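PDB 2O8R: polyphosphate kinase from Porphyromonas gingivalis, which probably catalyses the reversible transfer of the terminal phosphate of ATP onto a growing chain of inorganic polyphosphate. Local coordinates for residues Val162-Arg167 against Leu182-Asp187; Ser178-Asn183 against Val219-Tyr224; Asp228-Lys233 against Met270-Met275. The protein carries 3 engineered substitutions. All coordinates share one frame; numbering follows the deposited sequence.

Contact 1 (Val162-Arg167 against Leu182-Asp187)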
# COMPACT_ATOMS: atom_id res chain seq x y z
N VAL A 162 -18.53 5.20 -8.37
CA VAL A 162 -19.83 5.83 -8.43
C VAL A 162 -19.74 6.91 -9.47
O VAL A 162 -18.78 7.68 -9.48
CB VAL A 162 -20.19 6.46 -7.09
CG1 VAL A 162 -21.44 7.30 -7.21
CG2 VAL A 162 -20.36 5.40 -6.04
N TYR A 163 -20.72 6.95 -10.36
CA TYR A 163 -20.83 8.05 -11.32
C TYR A 163 -22.19 8.70 -11.19
O TYR A 163 -23.15 8.10 -10.69
CB TYR A 163 -20.69 7.55 -12.76
CG TYR A 163 -19.34 7.03 -13.16
CD1 TYR A 163 -18.57 7.70 -14.10
CD2 TYR A 163 -18.84 5.84 -12.63
CE1 TYR A 163 -17.33 7.20 -14.49
CE2 TYR A 163 -17.60 5.34 -13.01
CZ TYR A 163 -16.85 6.03 -13.94
OH TYR A 163 -15.63 5.53 -14.33
N LEU A 164 -22.24 9.95 -11.65
CA LEU A 164 -23.46 10.71 -11.69
C LEU A 164 -23.83 10.89 -13.14
O LEU A 164 -23.05 11.41 -13.94
CB LEU A 164 -23.23 12.08 -11.06
CG LEU A 164 -23.72 12.42 -9.65
CD1 LEU A 164 -24.35 11.26 -8.90
CD2 LEU A 164 -22.56 13.01 -8.88
N ALA A 165 -25.02 10.41 -13.49
CA ALA A 165 -25.59 10.74 -14.79
C ALA A 165 -26.50 11.94 -14.59
O ALA A 165 -27.42 11.90 -13.77
CB ALA A 165 -26.34 9.58 -15.35
N VAL A 166 -26.22 13.01 -15.33
CA VAL A 166 -26.94 14.28 -15.24
C VAL A 166 -27.78 14.51 -16.49
O VAL A 166 -27.30 14.33 -17.60
CB VAL A 166 -25.96 15.48 -15.14
CG1 VAL A 166 -26.70 16.79 -15.07
CG2 VAL A 166 -25.03 15.33 -13.95
N ARG A 167 -29.04 14.91 -16.30
CA ARG A 167 -29.91 15.32 -17.41
C ARG A 167 -29.90 16.84 -17.55
O ARG A 167 -30.10 17.56 -16.58
CB ARG A 167 -31.34 14.85 -17.15
CG ARG A 167 -32.34 15.33 -18.16
CD ARG A 167 -33.62 14.53 -18.07
NE ARG A 167 -34.46 14.96 -16.97
CZ ARG A 167 -35.59 14.35 -16.62
NH1 ARG A 167 -36.00 13.27 -17.29
NH2 ARG A 167 -36.30 14.80 -15.59
N LEU A 182 -20.61 12.40 -14.99
CA LEU A 182 -19.39 12.76 -14.26
C LEU A 182 -18.94 11.83 -13.12
O LEU A 182 -19.70 10.98 -12.63
CB LEU A 182 -19.33 14.25 -13.89
CG LEU A 182 -20.50 14.95 -13.24
CD1 LEU A 182 -20.52 14.66 -11.77
CD2 LEU A 182 -20.35 16.43 -13.48
N ASN A 183 -17.67 12.00 -12.76
CA ASN A 183 -16.99 11.13 -11.83
C ASN A 183 -17.14 11.62 -10.42
O ASN A 183 -17.19 12.82 -10.18
CB ASN A 183 -15.50 11.05 -12.19
CG ASN A 183 -14.89 12.41 -12.46
OD1 ASN A 183 -15.52 13.28 -13.06
ND2 ASN A 183 -13.66 12.60 -12.03
N VAL A 184 -17.22 10.70 -9.47
CA VAL A 184 -17.10 11.10 -8.08
C VAL A 184 -15.72 10.67 -7.61
O VAL A 184 -15.46 9.49 -7.39
CB VAL A 184 -18.30 10.63 -7.23
CG1 VAL A 184 -19.51 10.53 -8.13
CG2 VAL A 184 -18.05 9.31 -6.58
N PRO A 185 -14.80 11.63 -7.51
CA PRO A 185 -13.37 11.35 -7.38
C PRO A 185 -12.98 10.78 -6.03
O PRO A 185 -12.20 11.39 -5.29
CB PRO A 185 -12.72 12.73 -7.57
CG PRO A 185 -13.78 13.71 -7.20
CD PRO A 185 -15.11 13.07 -7.48
N THR A 186 -13.49 9.60 -5.70
CA THR A 186 -13.17 8.98 -4.42
C THR A 186 -11.79 8.35 -4.44
O THR A 186 -11.31 7.87 -3.43
CB THR A 186 -14.22 7.97 -3.98
OG1 THR A 186 -14.37 6.97 -5.00
CG2 THR A 186 -15.52 8.65 -3.75
N ASP A 187 -11.16 8.39 -5.61
CA ASP A 187 -9.77 8.01 -5.74
C ASP A 187 -8.85 9.11 -5.21
O ASP A 187 -7.64 8.92 -5.11
CB ASP A 187 -9.45 7.74 -7.21
CG ASP A 187 -9.87 8.88 -8.14
OD1 ASP A 187 -10.28 9.96 -7.65
OD2 ASP A 187 -9.80 8.71 -9.37
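The ring of Tyr163 lies obliquely against the backbone of Leu182 and Asn183: its CD1 is 3.8 Å from Leu182 O and 4.4 Å from Asn183 CA. The ring leaves its strand with CG beside the backbone N (chi1 -67°), and at its far end OH is bonded to the backbone N of Arg158. Asn183 projects from the same face of the sheet, its OD1 accepting a bond from the backbone N of Tyr144 in the same chain.

The two strands form a short antiparallel ladder, in which Tyr163 and Asn183 are a non-hydrogen-bonded pair and Leu164 and Leu182 a hydrogen-bonded one. Leu164 N donates to Leu182 O at 2.9 Å, and Leu182 N returns the bond to Leu164 O at 2.8 Å; both are nearly straight at hydrogen. A weak bond also runs from Val184 N to Val162 O (3.4 Å).

On the face of the two leucines, Leu182 CD1 reaches across to Leu164 CB at 3.8 Å. Beside them, Val184 CG1 meets Leu164 CD2 at 4.0 Å, those side chains crossing at about a right angle, and Val184 CG2 rests on Val162 CB (3.6 Å).

Ile213 of helix 209-214 touches both leucines. The chemistry is that of a buried hairpin: the paired amides are satisfied within the sheet, hydrocarbon packs toward the helix, and polar side-chain ends find their partners in flanking loops.

Contact 2 (Ser178-Asn183 against Val219-Tyr224); sequences SYALLN and VVFPGY
Phe221 turns its ring toward strand 178-183, where the methyl of Ala180 and one branch of Leu182 receive it. Here the packing is close. Ala180 CB lies 3.7 Å from Phe221 CZ, and Leu182 CD2 is 3.9 Å from Phe221 CE2, so the far end of the ring rests on alternate residues that point to the same side of the strand. Both approaches are oblique to the ring plane. One face of the ring is instead taken by its own neighbour: Val220 CG1 sits 3.5 Å above the plane, toward the rim. With CG1 anti to the backbone N (chi1 173°), this methyl also meets Leu182 CD2 tip to tip at 3.9 Å, completing a wholly apolar cluster.

Toward Ser178 the fit slackens. Ser178 OG comes no nearer than 4.4 Å to Tyr224 CE1, and the serine is partly exposed. A type I beta turn leads from Phe221 to Tyr224, with Tyr224 N bonded to Phe221 O at 3.2 Å. This side is not simply loose: the backbones of Val220 and Gly223 bond to the second subunit, whose Lys152 packs on Pro222 and Tyr224.

The contact thus fastens the end of helix 217-220 and the turn after it over one face of the sheet. Leu168 of strand 163-169 touches both Phe221 and Tyr224, Phe135 of helix 125-139 packs against Val220, and Val153 of the second subunit reaches Phe221.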
# COMPACT_ATOMS: atom_id res chain seq x y z
N SER A 178 -30.34 16.84 -23.05
CA SER A 178 -28.95 16.44 -23.10
C SER A 178 -28.63 15.54 -21.90
O SER A 178 -29.35 15.54 -20.90
CB SER A 178 -28.05 17.67 -23.09
OG SER A 178 -27.71 18.05 -24.41
N TYR A 179 -27.55 14.78 -22.00
CA TYR A 179 -27.15 13.93 -20.89
C TYR A 179 -25.66 13.97 -20.67
O TYR A 179 -24.89 14.06 -21.63
CB TYR A 179 -27.62 12.50 -21.09
CG TYR A 179 -29.11 12.42 -21.00
CD1 TYR A 179 -29.74 12.45 -19.77
CD2 TYR A 179 -29.89 12.35 -22.15
CE1 TYR A 179 -31.11 12.38 -19.67
CE2 TYR A 179 -31.26 12.28 -22.06
CZ TYR A 179 -31.87 12.30 -20.82
OH TYR A 179 -33.24 12.24 -20.70
N ALA A 180 -25.25 13.94 -19.41
CA ALA A 180 -23.83 14.00 -19.08
C ALA A 180 -23.44 13.01 -17.99
O ALA A 180 -24.26 12.57 -17.17
CB ALA A 180 -23.44 15.39 -18.69
N LEU A 181 -22.17 12.64 -18.02
CA LEU A 181 -21.65 11.70 -17.06
C LEU A 181 -20.56 12.42 -16.32
O LEU A 181 -19.67 12.99 -16.96
CB LEU A 181 -21.05 10.51 -17.80
CG LEU A 181 -20.60 9.29 -17.00
CD1 LEU A 181 -21.80 8.55 -16.45
CD2 LEU A 181 -19.81 8.38 -17.90
N LEU A 182 -20.61 12.40 -14.99
CA LEU A 182 -19.39 12.76 -14.26
C LEU A 182 -18.94 11.83 -13.12
O LEU A 182 -19.70 10.98 -12.63
CB LEU A 182 -19.33 14.25 -13.89
CG LEU A 182 -20.50 14.95 -13.24
CD1 LEU A 182 -20.52 14.66 -11.77
CD2 LEU A 182 -20.35 16.43 -13.48
N ASN A 183 -17.67 12.00 -12.76
CA ASN A 183 -16.99 11.13 -11.83
C ASN A 183 -17.14 11.62 -10.42
O ASN A 183 -17.19 12.82 -10.18
CB ASN A 183 -15.50 11.05 -12.19
CG ASN A 183 -14.89 12.41 -12.46
OD1 ASN A 183 -15.52 13.28 -13.06
ND2 ASN A 183 -13.66 12.60 -12.03
N VAL A 219 -22.48 25.02 -11.60
CA VAL A 219 -21.20 25.64 -11.95
C VAL A 219 -20.45 24.83 -13.02
O VAL A 219 -19.64 25.37 -13.79
CB VAL A 219 -20.29 25.95 -10.71
CG1 VAL A 219 -21.12 26.04 -9.42
CG2 VAL A 219 -19.17 24.95 -10.56
N VAL A 220 -20.76 23.54 -13.07
CA VAL A 220 -20.12 22.62 -14.01
C VAL A 220 -20.78 22.77 -15.38
O VAL A 220 -20.12 22.69 -16.43
CB VAL A 220 -20.22 21.17 -13.49
CG1 VAL A 220 -19.73 20.18 -14.52
CG2 VAL A 220 -19.42 21.03 -12.21
N PHE A 221 -22.08 23.03 -15.37
CA PHE A 221 -22.81 23.22 -16.61
C PHE A 221 -23.49 24.60 -16.65
O PHE A 221 -24.72 24.69 -16.56
CB PHE A 221 -23.85 22.11 -16.77
CG PHE A 221 -23.27 20.72 -16.68
CD1 PHE A 221 -22.71 20.12 -17.80
CD2 PHE A 221 -23.30 20.01 -15.48
CE1 PHE A 221 -22.18 18.84 -17.72
CE2 PHE A 221 -22.78 18.73 -15.40
CZ PHE A 221 -22.22 18.14 -16.53
N PRO A 222 -22.69 25.68 -16.80
CA PRO A 222 -23.27 27.02 -16.74
C PRO A 222 -24.32 27.30 -17.82
O PRO A 222 -25.32 27.96 -17.55
CB PRO A 222 -22.05 27.92 -16.93
CG PRO A 222 -21.04 27.07 -17.61
CD PRO A 222 -21.24 25.72 -17.02
N GLY A 223 -24.11 26.77 -19.02
CA GLY A 223 -25.04 27.00 -20.11
C GLY A 223 -26.21 26.03 -20.18
O GLY A 223 -26.76 25.81 -21.26
N TYR A 224 -26.59 25.45 -19.05
CA TYR A 224 -27.72 24.53 -19.00
C TYR A 224 -28.52 24.72 -17.73
O TYR A 224 -28.02 25.24 -16.74
CB TYR A 224 -27.27 23.07 -19.00
CG TYR A 224 -26.45 22.65 -20.18
CD1 TYR A 224 -27.04 22.07 -21.30
CD2 TYR A 224 -25.06 22.80 -20.17
CE1 TYR A 224 -26.28 21.68 -22.39
CE2 TYR A 224 -24.30 22.40 -21.25
CZ TYR A 224 -24.91 21.84 -22.35
OH TYR A 224 -24.13 21.45 -23.42

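Contact 3 (Asp228-Lys233 against Met270-Met275); sequences DSYSIK and MYDGRM
Met275, a selenomethionine, sets its CG over one face of the Tyr230 ring. This CG stands 3.6 Å from the ring centroid and 20° off the normal, a CH-pi contact, while SE, in an oblique Met-aromatic approach, is 5.0 Å from the centroid of the Tyr230 ring. Extended beyond CG, the chain carries CE on to Ile232 CG2 (3.8 Å), which also touches Tyr271 CB at 3.7 Å.

Around this centre the strands pair antiparallel, their axes 4.8 Å apart. Lys233 and Met270 exchange two backbone bonds, with Met270 N to Lys233 O at 2.7 Å, and Asp272 N donates to Ser231 O. Toward the polar edge of the contact, Asp272 OD2 lies in the plane of the Tyr230 ring, at its edge, 3.7 Å from CD1, while OD1 has a weak bond from Asn299. Asp272 also opens a type I turn, whose Met275 N returns to Asp272 O. Lys233 bends at its last torsion (chi4 72°); its NZ joins Glu50 in a salt bridge and is hydrogen-bonded to Asn302.

Strand 225-235 is thereby bordered by strand 268-272 and, on its other side, by strand 163-169, whose Ala165 touches Met275; strand 294-297 follows beyond Tyr271, and helix 277-283 packs on Tyr271 and Met275.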
# COMPACT_ATOMS: atom_id res chain seq x y z
N ASP A 228 -31.77 16.99 -13.34
CA ASP A 228 -31.69 15.97 -12.33
C ASP A 228 -30.35 15.28 -12.51
O ASP A 228 -29.73 15.38 -13.57
CB ASP A 228 -32.83 14.96 -12.51
CG ASP A 228 -33.31 14.37 -11.18
OD1 ASP A 228 -32.51 14.23 -10.23
OD2 ASP A 228 -34.51 14.03 -11.11
N SER A 229 -29.89 14.63 -11.45
CA SER A 229 -28.79 13.70 -11.56
C SER A 229 -29.15 12.44 -10.80
O SER A 229 -30.01 12.46 -9.91
CB SER A 229 -27.48 14.31 -11.06
OG SER A 229 -27.50 14.55 -9.67
N TYR A 230 -28.51 11.33 -11.18
CA TYR A 230 -28.78 10.03 -10.59
C TYR A 230 -27.47 9.26 -10.46
O TYR A 230 -26.64 9.27 -11.38
CB TYR A 230 -29.74 9.23 -11.45
CG TYR A 230 -30.82 10.05 -12.14
CD1 TYR A 230 -32.09 10.18 -11.59
CD2 TYR A 230 -30.56 10.69 -13.36
CE1 TYR A 230 -33.07 10.92 -12.22
CE2 TYR A 230 -31.54 11.44 -14.00
CZ TYR A 230 -32.79 11.55 -13.42
OH TYR A 230 -33.77 12.28 -14.05
N SER A 231 -27.29 8.61 -9.31
CA SER A 231 -26.08 7.84 -9.05
C SER A 231 -26.21 6.53 -9.77
O SER A 231 -27.26 5.89 -9.73
CB SER A 231 -25.88 7.58 -7.55
OG SER A 231 -25.83 8.79 -6.82
N ILE A 232 -25.13 6.14 -10.44
CA ILE A 232 -25.07 4.84 -11.08
C ILE A 232 -23.80 4.10 -10.66
O ILE A 232 -22.85 4.70 -10.16
CB ILE A 232 -25.12 4.95 -12.61
CG1 ILE A 232 -24.05 5.91 -13.12
CG2 ILE A 232 -26.53 5.36 -13.06
CD1 ILE A 232 -23.83 5.85 -14.61
N LYS A 233 -23.82 2.78 -10.87
CA LYS A 233 -22.72 1.89 -10.55
C LYS A 233 -22.83 0.68 -11.47
O LYS A 233 -23.93 0.16 -11.69
CB LYS A 233 -22.84 1.46 -9.09
CG LYS A 233 -21.96 0.29 -8.65
CD LYS A 233 -22.29 -0.09 -7.21
CE LYS A 233 -21.80 -1.48 -6.86
NZ LYS A 233 -20.32 -1.55 -6.73
N MSE A 270 -26.46 -0.87 -11.65
CA MSE A 270 -27.32 -0.48 -10.55
C MSE A 270 -27.49 1.03 -10.56
O MSE A 270 -26.53 1.76 -10.81
CB MSE A 270 -26.67 -0.96 -9.26
CG MSE A 270 -27.43 -0.70 -7.98
SE MSE A 270 -26.17 -1.12 -6.57
CE MSE A 270 -27.11 -0.45 -4.99
N TYR A 271 -28.71 1.50 -10.31
CA TYR A 271 -28.98 2.93 -10.38
C TYR A 271 -30.10 3.34 -9.45
O TYR A 271 -30.96 2.54 -9.10
CB TYR A 271 -29.33 3.34 -11.82
CG TYR A 271 -30.55 2.65 -12.38
CD1 TYR A 271 -31.80 3.23 -12.29
CD2 TYR A 271 -30.44 1.41 -13.01
CE1 TYR A 271 -32.92 2.61 -12.80
CE2 TYR A 271 -31.55 0.77 -13.52
CZ TYR A 271 -32.79 1.37 -13.41
OH TYR A 271 -33.91 0.74 -13.92
N ASP A 272 -30.07 4.62 -9.07
CA ASP A 272 -31.08 5.23 -8.22
C ASP A 272 -32.44 5.18 -8.91
O ASP A 272 -32.63 5.76 -9.97
CB ASP A 272 -30.64 6.66 -7.88
CG ASP A 272 -31.79 7.61 -7.63
OD1 ASP A 272 -32.74 7.26 -6.89
OD2 ASP A 272 -31.73 8.73 -8.18
N GLY A 273 -33.37 4.47 -8.27
CA GLY A 273 -34.68 4.14 -8.85
C GLY A 273 -35.56 5.26 -9.37
O GLY A 273 -36.48 5.01 -10.14
N ARG A 274 -35.28 6.49 -8.95
CA ARG A 274 -35.99 7.66 -9.46
C ARG A 274 -35.66 7.91 -10.93
O ARG A 274 -36.27 8.77 -11.56
CB ARG A 274 -35.63 8.92 -8.65
CG ARG A 274 -36.06 8.91 -7.20
CD ARG A 274 -35.32 9.97 -6.38
NE ARG A 274 -36.06 11.23 -6.27
CZ ARG A 274 -36.85 11.56 -5.25
NH1 ARG A 274 -37.01 10.72 -4.23
NH2 ARG A 274 -37.48 12.73 -5.24
N MSE A 275 -34.69 7.17 -11.47
CA MSE A 275 -34.20 7.40 -12.83
C MSE A 275 -35.19 6.90 -13.86
O MSE A 275 -35.59 5.73 -13.81
CB MSE A 275 -32.87 6.68 -13.03
CG MSE A 275 -31.92 7.41 -13.95
SE MSE A 275 -30.42 6.31 -14.52
CE MSE A 275 -29.08 7.66 -14.80

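Overall arrangement
All three contacts involve one mixed sheet of the middle domain and are largely buried. Contacts 1 and 3 are strand pairings within it, their centres about 11 Å apart; Tyr163 O to Ile232 N, a probable hydrogen bond of 2.8 Å, stitches them together. Contact 2 shares strand 178-183 with contact 1 but adds a helix end and turn packed against one face of the sheet, and relies on apolar packing rather than backbone bonds. It lies farthest from the chain centre and reaches the second subunit most extensively, whereas contact 3 touches no other chain. Contact 3 mixes aromatic, selenium and charged groups; contact 1 is chiefly aliphatic beside its ladder.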